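Local coordinates for protein response regulator aspartate phosphatase H (Bacillus subtilis, PDB 3Q15) that dephosphorylates the sporulation phosphotransferase Spo0F and also acts on the response regulator ComA, helping to separate competence and sporulation in time, at residues 332-346 with 355-369. Residues are numbered along the deposited sequence; the frame is centred on the assembly and turned at random.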
ATOM      1  N   HIS A 332      -0.789   3.465  24.018  1.00 43.26           N
ATOM      2  CA  HIS A 332      -2.046   4.164  23.781  1.00 44.50           C
ATOM      3  C   HIS A 332      -3.191   3.231  23.395  1.00 45.83           C
ATOM      4  O   HIS A 332      -4.359   3.535  23.651  1.00 46.30           O
ATOM      5  CB  HIS A 332      -1.854   5.272  22.744  1.00 44.73           C
ATOM      6  CG  HIS A 332      -0.822   6.282  23.140  1.00 49.79           C
ATOM      7  ND1 HIS A 332      -0.920   7.033  24.290  1.00 51.53           N
ATOM      8  CD2 HIS A 332       0.337   6.654  22.543  1.00 50.35           C
ATOM      9  CE1 HIS A 332       0.130   7.830  24.384  1.00 52.27           C
ATOM     10  NE2 HIS A 332       0.906   7.621  23.336  1.00 51.17           N
ATOM     11  N   ALA A 333      -2.850   2.098  22.788  1.00 41.49           N
ATOM     12  CA  ALA A 333      -3.842   1.079  22.464  1.00 41.83           C
ATOM     13  C   ALA A 333      -4.500   0.545  23.731  1.00 40.31           C
ATOM     14  O   ALA A 333      -5.709   0.321  23.757  1.00 43.11           O
ATOM     15  CB  ALA A 333      -3.208  -0.064  21.673  1.00 42.04           C
ATOM     16  N   TYR A 334      -3.700   0.341  24.775  1.00 39.38           N
ATOM     17  CA  TYR A 334      -4.208  -0.160  26.047  1.00 42.12           C
ATOM     18  C   TYR A 334      -5.061   0.897  26.732  1.00 47.99           C
ATOM     19  O   TYR A 334      -6.083   0.586  27.337  1.00 52.00           O
ATOM     20  CB  TYR A 334      -3.061  -0.581  26.970  1.00 43.54           C
ATOM     21  CG  TYR A 334      -2.322  -1.820  26.520  1.00 50.04           C
ATOM     22  CD1 TYR A 334      -2.736  -2.541  25.405  1.00 53.40           C
ATOM     23  CD2 TYR A 334      -1.213  -2.275  27.218  1.00 54.92           C
ATOM     24  CE1 TYR A 334      -2.057  -3.679  24.994  1.00 55.35           C
ATOM     25  CE2 TYR A 334      -0.530  -3.409  26.817  1.00 59.16           C
ATOM     26  CZ  TYR A 334      -0.955  -4.106  25.705  1.00 59.23           C
ATOM     27  OH  TYR A 334      -0.277  -5.236  25.301  1.00 64.61           O
ATOM     28  N   ILE A 335      -4.633   2.150  26.633  1.00 49.68           N
ATOM     29  CA  ILE A 335      -5.384   3.251  27.215  1.00 48.45           C
ATOM     30  C   ILE A 335      -6.764   3.332  26.582  1.00 47.58           C
ATOM     31  O   ILE A 335      -7.769   3.417  27.284  1.00 49.08           O
ATOM     32  CB  ILE A 335      -4.647   4.589  27.046  1.00 47.33           C
ATOM     33  CG1 ILE A 335      -3.337   4.565  27.830  1.00 49.18           C
ATOM     34  CG2 ILE A 335      -5.520   5.752  27.502  1.00 46.55           C
ATOM     35  CD1 ILE A 335      -2.593   5.878  27.810  1.00 51.24           C
ATOM     36  N   GLU A 336      -6.811   3.292  25.254  1.00 45.55           N
ATOM     37  CA  GLU A 336      -8.083   3.361  24.541  1.00 43.95           C
ATOM     38  C   GLU A 336      -9.048   2.252  24.959  1.00 42.21           C
ATOM     39  O   GLU A 336     -10.221   2.512  25.227  1.00 40.98           O
ATOM     40  CB  GLU A 336      -7.877   3.313  23.026  1.00 40.88           C
ATOM     41  CG  GLU A 336      -9.185   3.331  22.259  1.00 44.50           C
ATOM     42  CD  GLU A 336      -9.002   3.387  20.758  1.00 47.42           C
ATOM     43  OE1 GLU A 336     -10.026   3.471  20.047  1.00 50.07           O
ATOM     44  OE2 GLU A 336      -7.847   3.349  20.285  1.00 48.99           O
ATOM     45  N   ALA A 337      -8.551   1.020  24.997  1.00 38.93           N
ATOM     46  CA  ALA A 337      -9.379  -0.134  25.323  1.00 39.22           C
ATOM     47  C   ALA A 337      -9.881  -0.085  26.765  1.00 41.93           C
ATOM     48  O   ALA A 337     -11.073  -0.260  27.020  1.00 44.52           O
ATOM     49  CB  ALA A 337      -8.613  -1.426  25.064  1.00 40.93           C
ATOM     50  N   CYS A 338      -8.972   0.166  27.703  1.00 42.80           N
ATOM     51  CA  CYS A 338      -9.350   0.278  29.110  1.00 46.89           C
ATOM     52  C   CYS A 338     -10.305   1.444  29.349  1.00 48.85           C
ATOM     53  O   CYS A 338     -11.280   1.319  30.091  1.00 50.45           O
ATOM     54  CB  CYS A 338      -8.112   0.421  29.995  1.00 44.32           C
ATOM     55  SG  CYS A 338      -7.088  -1.063  30.063  1.00 54.92           S
ATOM     56  N   ALA A 339     -10.025   2.577  28.715  1.00 46.81           N
ATOM     57  CA  ALA A 339     -10.879   3.753  28.854  1.00 46.51           C
ATOM     58  C   ALA A 339     -12.264   3.482  28.280  1.00 46.11           C
ATOM     59  O   ALA A 339     -13.264   4.011  28.766  1.00 46.83           O
ATOM     60  CB  ALA A 339     -10.247   4.953  28.172  1.00 43.97           C
ATOM     61  N   ARG A 340     -12.319   2.660  27.240  1.00 43.95           N
ATOM     62  CA  ARG A 340     -13.594   2.280  26.658  1.00 42.81           C
ATOM     63  C   ARG A 340     -14.411   1.531  27.700  1.00 44.97           C
ATOM     64  O   ARG A 340     -15.592   1.814  27.904  1.00 46.69           O
ATOM     65  CB  ARG A 340     -13.390   1.404  25.420  1.00 42.58           C
ATOM     66  CG  ARG A 340     -13.026   2.169  24.148  1.00 47.68           C
ATOM     67  CD  ARG A 340     -12.833   1.206  22.981  1.00 49.95           C
ATOM     68  NE  ARG A 340     -12.478   1.863  21.723  1.00 46.76           N
ATOM     69  CZ  ARG A 340     -13.360   2.223  20.794  1.00 46.69           C
ATOM     70  NH1 ARG A 340     -14.652   1.997  20.987  1.00 44.17           N
ATOM     71  NH2 ARG A 340     -12.951   2.804  19.674  1.00 44.02           N
ATOM     72  N   SER A 341     -13.769   0.579  28.364  1.00 44.40           N
ATOM     73  CA  SER A 341     -14.434  -0.217  29.387  1.00 45.42           C
ATOM     74  C   SER A 341     -14.925   0.665  30.527  1.00 48.53           C
ATOM     75  O   SER A 341     -16.096   0.608  30.898  1.00 52.33           O
ATOM     76  CB  SER A 341     -13.498  -1.301  29.916  1.00 45.06           C
ATOM     77  OG  SER A 341     -12.983  -2.068  28.836  1.00 51.11           O
ATOM     78  N   ALA A 342     -14.027   1.485  31.070  1.00 46.23           N
ATOM     79  CA  ALA A 342     -14.371   2.360  32.188  1.00 48.47           C
ATOM     80  C   ALA A 342     -15.585   3.233  31.870  1.00 48.74           C
ATOM     81  O   ALA A 342     -16.457   3.422  32.713  1.00 52.31           O
ATOM     82  CB  ALA A 342     -13.173   3.217  32.586  1.00 45.56           C
ATOM     83  N   ALA A 343     -15.639   3.758  30.650  1.00 48.40           N
ATOM     84  CA  ALA A 343     -16.752   4.605  30.238  1.00 46.52           C
ATOM     85  C   ALA A 343     -18.072   3.845  30.286  1.00 50.77           C
ATOM     86  O   ALA A 343     -19.096   4.394  30.691  1.00 54.49           O
ATOM     87  CB  ALA A 343     -16.513   5.165  28.850  1.00 42.53           C
ATOM     88  N   ALA A 344     -18.045   2.584  29.867  1.00 46.98           N
ATOM     89  CA  ALA A 344     -19.249   1.759  29.852  1.00 48.20           C
ATOM     90  C   ALA A 344     -19.692   1.401  31.268  1.00 52.77           C
ATOM     91  O   ALA A 344     -20.886   1.414  31.583  1.00 54.32           O
ATOM     92  CB  ALA A 344     -19.022   0.497  29.030  1.00 44.90           C
ATOM     93  N   VAL A 345     -18.726   1.082  32.123  1.00 50.73           N
ATOM     94  CA  VAL A 345     -19.026   0.764  33.513  1.00 50.70           C
ATOM     95  C   VAL A 345     -19.689   1.946  34.220  1.00 52.96           C
ATOM     96  O   VAL A 345     -20.698   1.780  34.901  1.00 52.76           O
ATOM     97  CB  VAL A 345     -17.764   0.332  34.286  1.00 51.42           C
ATOM     98  CG1 VAL A 345     -18.067   0.179  35.776  1.00 52.12           C
ATOM     99  CG2 VAL A 345     -17.208  -0.964  33.712  1.00 51.14           C
ATOM    100  N   PHE A 346     -19.132   3.141  34.055  1.00 48.65           N
ATOM    101  CA  PHE A 346     -19.707   4.314  34.708  1.00 55.16           C
ATOM    102  C   PHE A 346     -21.080   4.684  34.145  1.00 58.18           C
ATOM    103  O   PHE A 346     -21.982   5.058  34.897  1.00 61.34           O
ATOM    104  CB  PHE A 346     -18.750   5.507  34.669  1.00 52.01           C
ATOM    105  CG  PHE A 346     -17.618   5.404  35.651  1.00 54.30           C
ATOM    106  CD1 PHE A 346     -17.842   5.563  37.010  1.00 58.27           C
ATOM    107  CD2 PHE A 346     -16.325   5.151  35.217  1.00 55.43           C
ATOM    108  CE1 PHE A 346     -16.799   5.467  37.915  1.00 59.53           C
ATOM    109  CE2 PHE A 346     -15.278   5.056  36.116  1.00 55.98           C
ATOM    110  CZ  PHE A 346     -15.513   5.215  37.464  1.00 57.92           C
ATOM    111  N   ALA A 355     -17.968   9.042  33.012  1.00 52.43           N
ATOM    112  CA  ALA A 355     -18.021   8.468  31.677  1.00 48.83           C
ATOM    113  C   ALA A 355     -17.400   9.410  30.653  1.00 47.61           C
ATOM    114  O   ALA A 355     -16.489   9.027  29.923  1.00 45.59           O
ATOM    115  CB  ALA A 355     -19.450   8.138  31.296  1.00 45.64           C
ATOM    116  N   ALA A 356     -17.897  10.640  30.603  1.00 47.22           N
ATOM    117  CA  ALA A 356     -17.387  11.635  29.665  1.00 46.12           C
ATOM    118  C   ALA A 356     -15.871  11.782  29.780  1.00 45.99           C
ATOM    119  O   ALA A 356     -15.169  11.878  28.772  1.00 44.95           O
ATOM    120  CB  ALA A 356     -18.076  12.976  29.883  1.00 46.12           C
ATOM    121  N   ALA A 357     -15.369  11.798  31.012  1.00 47.23           N
ATOM    122  CA  ALA A 357     -13.930  11.893  31.243  1.00 46.87           C
ATOM    123  C   ALA A 357     -13.164  10.777  30.528  1.00 45.31           C
ATOM    124  O   ALA A 357     -12.126  11.019  29.911  1.00 49.16           O
ATOM    125  CB  ALA A 357     -13.625  11.881  32.735  1.00 45.71           C
ATOM    126  N   PHE A 358     -13.679   9.555  30.614  1.00 43.48           N
ATOM    127  CA  PHE A 358     -13.021   8.424  29.975  1.00 44.44           C
ATOM    128  C   PHE A 358     -13.183   8.447  28.463  1.00 40.37           C
ATOM    129  O   PHE A 358     -12.273   8.057  27.740  1.00 41.66           O
ATOM    130  CB  PHE A 358     -13.489   7.098  30.577  1.00 48.80           C
ATOM    131  CG  PHE A 358     -12.898   6.819  31.925  1.00 50.99           C
ATOM    132  CD1 PHE A 358     -13.627   7.047  33.075  1.00 51.58           C
ATOM    133  CD2 PHE A 358     -11.596   6.363  32.041  1.00 49.39           C
ATOM    134  CE1 PHE A 358     -13.075   6.806  34.316  1.00 55.68           C
ATOM    135  CE2 PHE A 358     -11.040   6.120  33.280  1.00 50.72           C
ATOM    136  CZ  PHE A 358     -11.779   6.343  34.418  1.00 53.49           C
ATOM    137  N   TYR A 359     -14.329   8.920  27.987  1.00 39.60           N
ATOM    138  CA  TYR A 359     -14.537   9.077  26.552  1.00 42.42           C
ATOM    139  C   TYR A 359     -13.501  10.035  25.958  1.00 43.89           C
ATOM    140  O   TYR A 359     -13.013   9.823  24.850  1.00 42.98           O
ATOM    141  CB  TYR A 359     -15.954   9.580  26.257  1.00 47.49           C
ATOM    142  CG  TYR A 359     -17.028   8.510  26.292  1.00 48.08           C
ATOM    143  CD1 TYR A 359     -16.814   7.270  25.710  1.00 49.45           C
ATOM    144  CD2 TYR A 359     -18.252   8.743  26.908  1.00 49.33           C
ATOM    145  CE1 TYR A 359     -17.785   6.294  25.735  1.00 49.19           C
ATOM    146  CE2 TYR A 359     -19.234   7.766  26.939  1.00 51.11           C
ATOM    147  CZ  TYR A 359     -18.993   6.545  26.351  1.00 52.31           C
ATOM    148  OH  TYR A 359     -19.961   5.567  26.376  1.00 54.65           O
ATOM    149  N   ARG A 360     -13.164  11.087  26.700  1.00 44.79           N
ATOM    150  CA  ARG A 360     -12.142  12.027  26.250  1.00 45.85           C
ATOM    151  C   ARG A 360     -10.762  11.369  26.202  1.00 43.45           C
ATOM    152  O   ARG A 360      -9.953  11.665  25.322  1.00 42.43           O
ATOM    153  CB  ARG A 360     -12.106  13.279  27.135  1.00 43.63           C
ATOM    154  CG  ARG A 360     -13.333  14.179  27.016  1.00 45.83           C
ATOM    155  CD  ARG A 360     -13.100  15.575  27.629  1.00 50.63           C
ATOM    156  NE  ARG A 360     -12.697  15.522  29.033  1.00 49.17           N
ATOM    157  CZ  ARG A 360     -13.544  15.418  30.054  1.00 50.78           C
ATOM    158  NH1 ARG A 360     -14.848  15.357  29.830  1.00 49.84           N
ATOM    159  NH2 ARG A 360     -13.090  15.372  31.302  1.00 51.23           N
ATOM    160  N   LYS A 361     -10.497  10.485  27.157  1.00 42.13           N
ATOM    161  CA  LYS A 361      -9.251   9.734  27.176  1.00 41.16           C
ATOM    162  C   LYS A 361      -9.195   8.792  25.976  1.00 44.07           C
ATOM    163  O   LYS A 361      -8.128   8.547  25.407  1.00 37.41           O
ATOM    164  CB  LYS A 361      -9.113   8.931  28.471  1.00 42.31           C
ATOM    165  CG  LYS A 361      -9.122   9.761  29.748  1.00 43.89           C
ATOM    166  CD  LYS A 361      -8.846   8.890  30.966  1.00 44.80           C
ATOM    167  CE  LYS A 361      -9.215   9.602  32.260  1.00 49.52           C
ATOM    168  NZ  LYS A 361      -8.459  10.873  32.444  1.00 53.86           N
ATOM    169  N   VAL A 362     -10.355   8.265  25.600  1.00 45.46           N
ATOM    170  CA  VAL A 362     -10.456   7.378  24.449  1.00 40.45           C
ATOM    171  C   VAL A 362     -10.081   8.119  23.179  1.00 38.59           C
ATOM    172  O   VAL A 362      -9.201   7.685  22.439  1.00 38.81           O
ATOM    173  CB  VAL A 362     -11.878   6.826  24.275  1.00 36.99           C
ATOM    174  CG1 VAL A 362     -11.978   6.059  22.960  1.00 34.37           C
ATOM    175  CG2 VAL A 362     -12.260   5.940  25.459  1.00 36.32           C
ATOM    176  N   LEU A 363     -10.754   9.239  22.928  1.00 35.45           N
ATOM    177  CA  LEU A 363     -10.502  10.025  21.724  1.00 43.39           C
ATOM    178  C   LEU A 363      -9.054  10.516  21.677  1.00 44.03           C
ATOM    179  O   LEU A 363      -8.428  10.531  20.614  1.00 47.81           O
ATOM    180  CB  LEU A 363     -11.484  11.197  21.621  1.00 43.52           C
ATOM    181  CG  LEU A 363     -12.966  10.801  21.563  1.00 43.02           C
ATOM    182  CD1 LEU A 363     -13.853  12.028  21.398  1.00 42.60           C
ATOM    183  CD2 LEU A 363     -13.228   9.803  20.446  1.00 35.33           C
ATOM    184  N   LYS A 364      -8.523  10.897  22.833  1.00 41.01           N
ATOM    185  CA  LYS A 364      -7.129  11.319  22.933  1.00 40.61           C
ATOM    186  C   LYS A 364      -6.182  10.184  22.542  1.00 39.49           C
ATOM    187  O   LYS A 364      -5.288  10.367  21.713  1.00 37.40           O
ATOM    188  CB  LYS A 364      -6.812  11.810  24.348  1.00 45.39           C
ATOM    189  CG  LYS A 364      -5.385  12.293  24.538  1.00 50.07           C
ATOM    190  CD  LYS A 364      -5.096  13.508  23.675  1.00 56.49           C
ATOM    191  CE  LYS A 364      -3.631  13.913  23.762  1.00 59.59           C
ATOM    192  NZ  LYS A 364      -3.201  14.162  25.165  1.00 58.10           N
ATOM    193  N   ALA A 365      -6.381   9.015  23.138  1.00 38.18           N
ATOM    194  CA  ALA A 365      -5.541   7.861  22.841  1.00 39.55           C
ATOM    195  C   ALA A 365      -5.537   7.540  21.345  1.00 38.55           C
ATOM    196  O   ALA A 365      -4.499   7.209  20.779  1.00 33.09           O
ATOM    197  CB  ALA A 365      -5.984   6.659  23.645  1.00 39.66           C
ATOM    198  N   GLN A 366      -6.702   7.644  20.711  1.00 36.96           N
ATOM    199  CA  GLN A 366      -6.817   7.402  19.277  1.00 33.37           C
ATOM    200  C   GLN A 366      -5.908   8.326  18.472  1.00 36.69           C
ATOM    201  O   GLN A 366      -5.221   7.890  17.540  1.00 36.79           O
ATOM    202  CB  GLN A 366      -8.268   7.570  18.815  1.00 33.23           C
ATOM    203  CG  GLN A 366      -9.220   6.497  19.326  1.00 36.42           C
ATOM    204  CD  GLN A 366     -10.651   6.717  18.867  1.00 37.87           C
ATOM    205  OE1 GLN A 366     -11.025   7.818  18.455  1.00 35.73           O
ATOM    206  NE2 GLN A 366     -11.459   5.663  18.931  1.00 37.70           N
ATOM    207  N   GLU A 367      -5.915   9.608  18.822  1.00 38.01           N
ATOM    208  CA  GLU A 367      -5.077  10.573  18.126  1.00 41.19           C
ATOM    209  C   GLU A 367      -3.592  10.357  18.416  1.00 36.95           C
ATOM    210  O   GLU A 367      -2.756  10.566  17.544  1.00 34.82           O
ATOM    211  CB  GLU A 367      -5.496  12.015  18.439  1.00 47.29           C
ATOM    212  CG  GLU A 367      -6.818  12.406  17.794  1.00 56.02           C
ATOM    213  CD  GLU A 367      -6.979  13.906  17.617  1.00 62.91           C
ATOM    214  OE1 GLU A 367      -8.122  14.348  17.366  1.00 63.01           O
ATOM    215  OE2 GLU A 367      -5.967  14.639  17.715  1.00 63.62           O
ATOM    216  N   ASP A 368      -3.272   9.936  19.637  1.00 37.44           N
ATOM    217  CA  ASP A 368      -1.888   9.675  20.011  1.00 37.30           C
ATOM    218  C   ASP A 368      -1.333   8.469  19.260  1.00 37.64           C
ATOM    219  O   ASP A 368      -0.153   8.433  18.907  1.00 38.79           O
ATOM    220  CB  ASP A 368      -1.755   9.475  21.522  1.00 42.27           C
ATOM    221  CG  ASP A 368      -1.961  10.763  22.301  1.00 46.81           C
ATOM    222  OD1 ASP A 368      -1.714  11.851  21.737  1.00 45.36           O
ATOM    223  OD2 ASP A 368      -2.367  10.686  23.481  1.00 44.42           O
ATOM    224  N   ILE A 369      -2.191   7.489  19.005  1.00 39.71           N
ATOM    225  CA  ILE A 369      -1.800   6.329  18.216  1.00 37.68           C
ATOM    226  C   ILE A 369      -1.464   6.753  16.791  1.00 37.35           C
ATOM    227  O   ILE A 369      -0.389   6.440  16.274  1.00 38.26           O
ATOM    228  CB  ILE A 369      -2.917   5.264  18.195  1.00 37.80           C
ATOM    229  CG1 ILE A 369      -3.134   4.699  19.598  1.00 42.38           C
ATOM    230  CG2 ILE A 369      -2.575   4.132  17.226  1.00 36.32           C
ATOM    231  CD1 ILE A 369      -4.214   3.639  19.665  1.00 44.70           C
TER
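F358 drives its ring into a hole between A339, A342, A343 and F346, the main apolar knob where helix segments 332-346 and 355-369 pack antiparallel, their axes 8.0 Å apart at 162°. The methyl of A342 stands over the centre of that ring, CB 3.5 Å from its centroid. F346 meets F358 rim to rim, the two planes only 12° apart, and CE2 of F346 comes within 3.3 Å of CE1 of F358. Two more CH-pi contacts use the same scheme: A343 CB lies over the Y359 ring toward its rim, and D368 CB sits 3.5 Å from the centroid of the H332 ring, almost exactly on its normal. Aliphatic contacts complete the interface. V362 CG2 presses on A339 CB at 3.5 Å, A365 CB packs against I335 CG2 and the backbone of H332, and I369 CG1 touches H332 CB.

Polar chemistry is gathered on E336, whose side chain sits among V362, A365, Q366 and I369. With CG anti to the backbone N (chi1 178°) and the chain extended, its carboxylate reaches across to Q366. NE2 of Q366 gives OE1 of E336 a 2.8 Å hydrogen bond, arriving from above the carboxylate plane, while R340 NH2, one turn along, makes a hydrogen-bonded salt bridge to the same oxygen at 3.0 Å on its anti side. Q366 OE1 in turn is hydrogen-bonded to Q366 NE2 of a second subunit, and the Y359 rings of the two subunits meet.

The pair forms the antiparallel helical hairpin of the predicted sixth TPR: small alanines admit close helix approach, F358 also reaches I319 and L323 of the preceding helix 316-328, and the doubly gripped carboxylate holds Q366 NE2, consistent with orienting its amide toward the second subunit; the negative charge of E336 is probably offset by R340.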